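Local coordinates for putative secreted cellulose-binding protein (Streptomyces coelicolor, PDB 4OY6), which probably cleaves cellulose oxidatively as a copper-dependent lytic polysaccharide monooxygenase of family AA10, at residues Q105-A110 with P145-E150; V4-S9 with T99-D104. One frame throughout, in Å; residues are numbered along the deposited sequence. Where two conformers were deposited one is given.

Contact 1: residues Q105-A110 with P145-E150; sequences QASHGA and PSQNYE. With ZN (zinc ion), chain H; CU (copper (II) ion), chain B; NA (sodium ion), chain L.
The phenol oxygen of Y149 is gripped twice: G109 N donates to OH over 2.8 Å, with a bend to 142° at the hydrogen, and the carboxylate of D104 bonds the same oxygen. Because D104 also takes the H108 N-H, Y149 and D104 together probably steady the backbone around the copper-binding H108. Tyrosine suits this place: a buried side chain long enough to cross from strand 148-154 to the opposite loop, ending in a group that can both accept and donate. G109 adopts a positive phi of 77°, which by itself favours glycine.

Earlier in the loop, S107 lies close to 145-147. Its CA-H points at S146 O, 3.3 Å away, while its carbonyl O rests 3.1 Å from P145 CB. The hydroxyl OG lies alongside the Q147 chain, 3.6 Å from CG.

Three metals flank these residues. H108 NE2 holds copper at 2.0 Å, which it shares with H1, and A106 CB covers one face of the imidazole near its rim; H172 stacks on the same ring. Q105, its chain bent at chi2 (-62°), brings OE1 to 1.9 Å from a zinc ion shared with H103. On the other segment N148 OD1 meets a modelled sodium ion, unusually close at 1.9 Å and shared with H103.

Within these segments the zinc and sodium take amide oxygens, with H103 adding imidazole nitrogens, while copper takes H108 NE2 and the N of H1, as in the histidine brace of this family, and a buried tyrosine-aspartate pair probably keeps its supporting loop in place.

Contact 2: residues V4-S9 with T99-D104; sequences VVDPAS and TVKLHD. With NA (sodium ion), chain L; ZN (zinc ion), chain G; ZN (zinc ion), chain H.
V5 meets H103 at the foot of its imidazole, CG1 to CB 3.9 Å, and the ring lies beyond, with a metal on each nitrogen. H103 CG stands anti to its own N (chi1 -176°), carrying ND1 of H103 to the modelled sodium ion, unusually close at 2.0 Å, and NE2 to zinc (1.9 Å); N148 and Q105 supply further ligands. The other flat group, the D6 carboxylate, gives OD1 to a second zinc ion at 2.2 Å, whose other ligands here are four waters, one of them also bonded to OD2. K101 runs alongside D6, its extended aliphatic chain covering V5 CG2 on the way.

The backbones pair antiparallel, but unevenly. K101 O receives V5 N at 2.9 Å and, weakly, D6 N, while K101 N donates to D6 O at 2.8 Å. Two residues therefore face one: a classic beta bulge, helped by the psi of -21° at V5.

On the inner side V4 sets CG2 against L102 CG (3.7 Å) and the V100 methyl CG1, with T166 and L179 of the facing sheet closing over it. Cutting V4 back to an alanine is likely to leave V100 and L102 without the CG2 methyl they pack on, opening a gap between the two sheets. Branched aliphatic residues suit this buried face, and polar residues such as D6 and K101 the partly exposed one, where ions bind, as expected where an edge strand pairs in the immunoglobulin-like beta sandwich of AA10 enzymes.

In the fold
Contact 2 is the more central, its centre about 9 Å from that of the chain against about 17 Å for contact 1. Both draw on the antiparallel sheet in which strand 97-104 runs between 2-6 and 148-154: contact 2 joins its first two strands, while contact 1 ties the start of the third to the loop leaving the second. Chemistry follows place. The 4-9 with 99-104 pair depends on backbone bonds and aliphatic packing, the 105-110 with 145-150 pair on a buried polar side chain and loop packing. D104 links them through Y149, and the sodium and one zinc ion draw ligands from both.

Contact 1: residues Q105-A110 with P145-E150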
ATOM      1  N   GLN A 105      -2.020 -14.016  -6.433  1.00 11.78           N
ATOM      2  CA  GLN A 105      -2.687 -15.313  -6.423  1.00 15.02           C
ATOM      3  C   GLN A 105      -3.003 -15.844  -7.831  1.00 15.98           C
ATOM      4  O   GLN A 105      -3.225 -17.027  -8.004  1.00 24.29           O
ATOM      5  CB  GLN A 105      -3.991 -15.241  -5.594  1.00 16.79           C
ATOM      6  CG  GLN A 105      -3.846 -14.753  -4.144  1.00 21.09           C
ATOM      7  CD  GLN A 105      -2.987 -15.622  -3.231  1.00 25.07           C
ATOM      8  OE1 GLN A 105      -1.960 -16.165  -3.624  1.00 33.11           O
ATOM      9  NE2 GLN A 105      -3.406 -15.725  -1.979  1.00 40.42           N
ATOM     10  N   ALA A 106      -3.050 -14.955  -8.809  1.00 12.56           N
ATOM     11  CA  ALA A 106      -3.549 -15.265 -10.149  1.00 13.03           C
ATOM     12  C   ALA A 106      -2.480 -15.212 -11.260  1.00 13.99           C
ATOM     13  O   ALA A 106      -2.781 -15.539 -12.402  1.00 16.13           O
ATOM     14  CB  ALA A 106      -4.682 -14.317 -10.493  1.00 14.30           C
ATOM     15  N   SER A 107      -1.254 -14.811 -10.957  1.00 13.17           N
ATOM     16  CA  SER A 107      -0.218 -14.680 -11.990  1.00 13.75           C
ATOM     17  C   SER A 107      -0.684 -13.867 -13.194  1.00 14.17           C
ATOM     18  O   SER A 107      -0.563 -14.281 -14.358  1.00 16.37           O
ATOM     19  CB  SER A 107       0.316 -16.047 -12.439  1.00 16.03           C
ATOM     20  OG  SER A 107       0.813 -16.777 -11.328  1.00 17.33           O
ATOM     21  N   HIS A 108      -1.247 -12.703 -12.918  1.00 12.85           N
ATOM     22  CA  HIS A 108      -1.712 -11.829 -13.994  1.00 12.26           C
ATOM     23  C   HIS A 108      -0.616 -11.220 -14.855  1.00 12.79           C
ATOM     24  O   HIS A 108      -0.879 -10.849 -15.992  1.00 16.81           O
ATOM     25  CB  HIS A 108      -2.511 -10.663 -13.442  1.00 12.82           C
ATOM     26  CG  HIS A 108      -3.773 -11.030 -12.750  1.00 12.34           C
ATOM     27  ND1 HIS A 108      -4.763 -11.762 -13.342  1.00 12.94           N
ATOM     28  CD2 HIS A 108      -4.246 -10.674 -11.535  1.00 12.35           C
ATOM     29  CE1 HIS A 108      -5.779 -11.879 -12.512  1.00 12.42           C
ATOM     30  NE2 HIS A 108      -5.497 -11.218 -11.409  1.00 12.45           N
ATOM     31  N   GLY A 109       0.592 -11.084 -14.314  1.00 12.20           N
ATOM     32  CA  GLY A 109       1.595 -10.218 -14.891  1.00 12.56           C
ATOM     33  C   GLY A 109       1.312  -8.754 -14.574  1.00 12.24           C
ATOM     34  O   GLY A 109       0.272  -8.384 -14.001  1.00 11.57           O
ATOM     35  N   ALA A 110       2.286  -7.936 -14.922  1.00 11.35           N
ATOM     36  CA  ALA A 110       2.186  -6.482 -14.809  1.00 10.54           C
ATOM     37  C   ALA A 110       2.544  -5.828 -16.130  1.00 10.92           C
ATOM     38  O   ALA A 110       3.568  -6.177 -16.717  1.00 12.92           O
ATOM     39  CB  ALA A 110       3.084  -5.943 -13.696  1.00 11.19           C
ATOM     40  N   PRO A 145       3.655 -13.275 -16.224  1.00 16.55           N
ATOM     41  CA  PRO A 145       2.887 -13.925 -15.178  1.00 16.23           C
ATOM     42  C   PRO A 145       3.777 -14.637 -14.170  1.00 15.96           C
ATOM     43  O   PRO A 145       4.696 -15.374 -14.542  1.00 18.01           O
ATOM     44  CB  PRO A 145       2.034 -14.925 -15.954  1.00 18.06           C
ATOM     45  CG  PRO A 145       1.843 -14.275 -17.271  1.00 21.61           C
ATOM     46  CD  PRO A 145       3.146 -13.601 -17.567  1.00 19.67           C
ATOM     47  N   SER A 146       3.506 -14.404 -12.892  1.00 15.36           N
ATOM     48  CA  SER A 146       4.220 -15.061 -11.808  1.00 14.04           C
ATOM     49  C   SER A 146       3.400 -14.899 -10.539  1.00 13.32           C
ATOM     50  O   SER A 146       2.583 -13.991 -10.448  1.00 14.00           O
ATOM     51  CB  SER A 146       5.601 -14.422 -11.601  1.00 15.22           C
ATOM     52  OG  SER A 146       6.355 -15.125 -10.629  1.00 17.94           O
ATOM     53  N   GLN A 147       3.625 -15.787  -9.575  1.00 14.72           N
ATOM     54  CA  GLN A 147       3.002 -15.642  -8.269  1.00 13.71           C
ATOM     55  C   GLN A 147       3.665 -14.581  -7.395  1.00 12.24           C
ATOM     56  O   GLN A 147       3.084 -14.172  -6.393  1.00 13.25           O
ATOM     57  CB  GLN A 147       2.960 -16.968  -7.528  1.00 17.89           C
ATOM     58  CG  GLN A 147       1.891 -17.902  -8.060  1.00 23.26           C
ATOM     59  CD  GLN A 147       1.317 -18.719  -6.934  1.00 34.17           C
ATOM     60  OE1 GLN A 147       2.011 -19.554  -6.363  1.00 49.69           O
ATOM     61  NE2 GLN A 147       0.064 -18.453  -6.569  1.00 46.33           N
ATOM     62  N   ASN A 148       4.875 -14.153  -7.762  1.00 12.60           N
ATOM     63  CA  ASN A 148       5.551 -13.096  -7.039  1.00 12.53           C
ATOM     64  C   ASN A 148       6.234 -12.160  -8.029  1.00 12.39           C
ATOM     65  O   ASN A 148       6.766 -12.616  -9.034  1.00 14.79           O
ATOM     66  CB  ASN A 148       6.566 -13.694  -6.057  1.00 15.05           C
ATOM     67  CG  ASN A 148       5.905 -14.588  -5.038  1.00 16.56           C
ATOM     68  OD1 ASN A 148       5.331 -14.108  -4.049  1.00 17.05           O
ATOM     69  ND2 ASN A 148       5.936 -15.898  -5.283  1.00 18.48           N
ATOM     70  N   TYR A 149       6.232 -10.872  -7.710  1.00 11.00           N
ATOM     71  CA  TYR A 149       6.977  -9.858  -8.466  1.00 10.62           C
ATOM     72  C   TYR A 149       7.880  -9.119  -7.491  1.00 10.53           C
ATOM     73  O   TYR A 149       7.440  -8.763  -6.389  1.00 11.91           O
ATOM     74  CB  TYR A 149       6.036  -8.849  -9.164  1.00 11.08           C
ATOM     75  CG  TYR A 149       4.871  -9.498  -9.874  1.00 11.37           C
ATOM     76  CD1 TYR A 149       5.059 -10.268 -11.012  1.00 11.92           C
ATOM     77  CD2 TYR A 149       3.590  -9.368  -9.392  1.00 10.76           C
ATOM     78  CE1 TYR A 149       3.986 -10.898 -11.624  1.00 11.94           C
ATOM     79  CE2 TYR A 149       2.518  -9.970 -10.011  1.00 11.32           C
ATOM     80  CZ  TYR A 149       2.716 -10.753 -11.120  1.00 11.05           C
ATOM     81  OH  TYR A 149       1.652 -11.394 -11.726  1.00 12.83           O
ATOM     82  N   GLU A 150       9.109  -8.847  -7.898  1.00 10.74           N
ATOM     83  CA  GLU A 150      10.036  -8.064  -7.106  1.00 10.55           C
ATOM     84  C   GLU A 150      10.501  -6.831  -7.875  1.00 10.04           C
ATOM     85  O   GLU A 150      10.899  -6.935  -9.059  1.00 12.59           O
ATOM     86  CB  GLU A 150      11.257  -8.902  -6.708  1.00 13.33           C
ATOM     87  CG  GLU A 150      10.919 -10.018  -5.747  1.00 16.66           C
ATOM     88  CD  GLU A 150      12.117 -10.699  -5.127  1.00 23.97           C
ATOM     89  OE1 GLU A 150      13.268 -10.356  -5.438  1.00 31.20           O
ATOM     90  OE2 GLU A 150      11.892 -11.593  -4.295  1.00 32.39           O
TER
HETATM   91 ZN    ZN H 307      -0.610 -17.262  -2.952  0.50 25.05          ZN
HETATM   92 CU    CU B 301      -6.601 -11.078  -9.791  0.95 12.26          CU
HETATM   93 NA    NA L 311       4.438 -15.043  -2.598  1.00 20.07          NA
HETATM   94  O   HOH W   1       4.949 -14.004  -0.898  1.00 28.69           O

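Contact 2: residues V4-S9 with T99-D104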
ATOM      1  N   VAL A   4       1.262  -5.879  -1.863  1.00  7.44           N
ATOM      2  CA  VAL A   4       2.650  -5.788  -1.452  1.00  7.38           C
ATOM      3  C   VAL A   4       2.770  -6.443  -0.091  1.00  6.50           C
ATOM      4  O   VAL A   4       2.124  -6.028   0.876  1.00  7.86           O
ATOM      5  CB  VAL A   4       3.156  -4.349  -1.406  1.00  7.45           C
ATOM      6  CG1 VAL A   4       4.555  -4.325  -0.820  1.00  7.66           C
ATOM      7  CG2 VAL A   4       3.151  -3.731  -2.801  1.00  7.80           C
ATOM      8  N   VAL A   5       3.562  -7.519  -0.040  1.00  7.55           N
ATOM      9  CA  VAL A   5       3.753  -8.285   1.173  1.00  8.46           C
ATOM     10  C   VAL A   5       5.010  -7.929   1.942  1.00  8.72           C
ATOM     11  O   VAL A   5       5.093  -8.173   3.138  1.00  9.50           O
ATOM     12  CB  VAL A   5       3.677  -9.808   0.908  1.00  9.38           C
ATOM     13  CG1 VAL A   5       2.292 -10.163   0.363  1.00  9.66           C
ATOM     14  CG2 VAL A   5       4.766 -10.278  -0.040  1.00 10.28           C
ATOM     15  N   ASP A   6       5.979  -7.323   1.258  1.00  8.32           N
ATOM     16  CA  ASP A   6       7.217  -6.871   1.898  1.00  8.79           C
ATOM     17  C   ASP A   6       7.725  -5.679   1.116  1.00  9.42           C
ATOM     18  O   ASP A   6       7.948  -5.796  -0.089  1.00 11.01           O
ATOM     19  CB  ASP A   6       8.313  -7.967   1.880  1.00 11.14           C
ATOM     20  CG  ASP A   6       7.961  -9.164   2.689  1.00 15.59           C
ATOM     21  OD1 ASP A   6       8.103  -9.106   3.925  1.00 18.45           O
ATOM     22  OD2 ASP A   6       7.555 -10.195   2.094  1.00 18.95           O
ATOM     23  N   PRO A   7       7.858  -4.495   1.748  1.00  7.70           N
ATOM     24  CA  PRO A   7       7.390  -4.124   3.080  1.00  7.67           C
ATOM     25  C   PRO A   7       5.864  -4.141   3.086  1.00  7.26           C
ATOM     26  O   PRO A   7       5.246  -3.543   2.207  1.00  7.41           O
ATOM     27  CB  PRO A   7       7.972  -2.713   3.267  1.00  8.91           C
ATOM     28  CG  PRO A   7       8.056  -2.154   1.894  1.00  8.87           C
ATOM     29  CD  PRO A   7       8.344  -3.325   0.992  1.00  8.54           C
ATOM     30  N   ALA A   8       5.270  -4.817   4.050  1.00  6.99           N
ATOM     31  CA  ALA A   8       3.843  -5.089   4.021  1.00  7.07           C
ATOM     32  C   ALA A   8       3.015  -3.838   3.808  1.00  6.55           C
ATOM     33  O   ALA A   8       3.253  -2.800   4.460  1.00  7.40           O
ATOM     34  CB  ALA A   8       3.414  -5.744   5.307  1.00  8.78           C
ATOM     35  N   SER A   9       2.006  -3.944   2.950  1.00  6.83           N
ATOM     36  CA  SER A   9       1.015  -2.884   2.800  1.00  6.40           C
ATOM     37  C   SER A   9       0.209  -2.718   4.089  1.00  6.64           C
ATOM     38  O   SER A   9       0.272  -3.535   5.000  1.00  7.02           O
ATOM     39  CB  SER A   9       0.083  -3.209   1.642  1.00  6.38           C
ATOM     40  OG  SER A   9      -0.673  -4.379   1.940  1.00  7.56           O
ATOM     41  N   THR A  99      13.621  -4.021  -1.659  1.00  8.90           N
ATOM     42  CA  THR A  99      12.804  -4.704  -2.655  1.00  9.40           C
ATOM     43  C   THR A  99      11.342  -4.624  -2.288  1.00  9.05           C
ATOM     44  O   THR A  99      10.960  -4.973  -1.183  1.00 12.82           O
ATOM     45  CB  THR A  99      13.220  -6.174  -2.770  1.00 12.65           C
ATOM     46  OG1 THR A  99      14.596  -6.245  -3.146  1.00 17.66           O
ATOM     47  CG2 THR A  99      12.394  -6.917  -3.802  1.00 15.29           C
ATOM     48  N   VAL A 100      10.528  -4.157  -3.212  1.00  7.88           N
ATOM     49  CA  VAL A 100       9.083  -4.245  -3.083  1.00  8.61           C
ATOM     50  C   VAL A 100       8.663  -5.585  -3.659  1.00  8.76           C
ATOM     51  O   VAL A 100       8.895  -5.863  -4.855  1.00 10.03           O
ATOM     52  CB  VAL A 100       8.380  -3.075  -3.794  1.00  8.80           C
ATOM     53  CG1 VAL A 100       6.877  -3.274  -3.770  1.00 10.11           C
ATOM     54  CG2 VAL A 100       8.782  -1.759  -3.144  1.00  9.76           C
ATOM     55  N   LYS A 101       8.081  -6.420  -2.796  1.00  8.18           N
ATOM     56  CA  LYS A 101       7.659  -7.763  -3.182  0.50  8.94           C
ATOM     57  C   LYS A 101       6.156  -7.842  -3.134  1.00  8.92           C
ATOM     58  O   LYS A 101       5.537  -7.574  -2.115  1.00  8.98           O
ATOM     59  CB  LYS A 101       8.260  -8.839  -2.283  0.50  9.98           C
ATOM     60  CG  LYS A 101       7.846 -10.243  -2.711  0.50 10.96           C
ATOM     61  CD  LYS A 101       8.465 -11.280  -1.798  0.50 14.24           C
ATOM     62  CE  LYS A 101       7.972 -12.672  -2.120  0.50 18.12           C
ATOM     63  NZ  LYS A 101       8.687 -13.688  -1.306  0.50 22.64           N
ATOM     64  N   LEU A 102       5.588  -8.212  -4.266  1.00  9.45           N
ATOM     65  CA  LEU A 102       4.184  -8.470  -4.375  1.00  9.94           C
ATOM     66  C   LEU A 102       3.895  -9.947  -4.563  1.00 10.28           C
ATOM     67  O   LEU A 102       4.605 -10.650  -5.288  1.00 13.93           O
ATOM     68  CB  LEU A 102       3.563  -7.758  -5.552  1.00 12.56           C
ATOM     69  CG  LEU A 102       3.560  -6.255  -5.469  1.00 13.62           C
ATOM     70  CD1 LEU A 102       4.764  -5.696  -6.202  1.00 15.02           C
ATOM     71  CD2 LEU A 102       2.232  -5.718  -6.003  1.00 13.38           C
ATOM     72  N   HIS A 103       2.831 -10.410  -3.920  1.00  9.78           N
ATOM     73  CA  HIS A 103       2.340 -11.756  -4.128  1.00 10.26           C
ATOM     74  C   HIS A 103       1.042 -11.627  -4.886  1.00 10.18           C
ATOM     75  O   HIS A 103       0.177 -10.852  -4.492  1.00 10.36           O
ATOM     76  CB  HIS A 103       2.098 -12.463  -2.790  1.00 12.10           C
ATOM     77  CG  HIS A 103       1.673 -13.878  -2.957  1.00 14.49           C
ATOM     78  ND1 HIS A 103       2.560 -14.864  -3.318  1.00 15.48           N
ATOM     79  CD2 HIS A 103       0.473 -14.476  -2.844  1.00 19.02           C
ATOM     80  CE1 HIS A 103       1.920 -16.011  -3.434  1.00 16.69           C
ATOM     81  NE2 HIS A 103       0.658 -15.804  -3.138  1.00 20.26           N
ATOM     82  N   ASP A 104       0.922 -12.423  -5.943  1.00 10.25           N
ATOM     83  CA  ASP A 104      -0.236 -12.445  -6.842  1.00 10.12           C
ATOM     84  C   ASP A 104      -0.799 -13.849  -6.921  1.00 11.52           C
ATOM     85  O   ASP A 104      -0.140 -14.747  -7.425  1.00 15.58           O
ATOM     86  CB  ASP A 104       0.180 -11.948  -8.239  1.00 11.54           C
ATOM     87  CG  ASP A 104      -0.948 -11.937  -9.254  1.00 11.71           C
ATOM     88  OD1 ASP A 104      -2.117 -12.202  -8.883  1.00 11.76           O
ATOM     89  OD2 ASP A 104      -0.624 -11.634 -10.427  1.00 12.13           O
TER
HETATM   90 NA    NA L 311       4.438 -15.043  -2.598  1.00 20.07          NA
HETATM   91 ZN    ZN G 306       7.331 -10.501   5.410  0.50 16.03          ZN
HETATM   92 ZN    ZN H 307      -0.610 -17.262  -2.952  0.50 25.05          ZN
HETATM   93  O   HOH W   2       5.542  -9.292   5.454  1.00 22.97           O
HETATM   94  O   HOH W   3       6.668 -11.951   3.929  1.00 32.31           O
HETATM   95  O   HOH W   4       6.076 -11.302   6.635  1.00 35.96           O
HETATM   96  O   HOH W   5       8.145  -9.667   6.890  1.00 33.39           O
HETATM   97  O   HOH W   1       4.949 -14.004  -0.898  1.00 28.69           O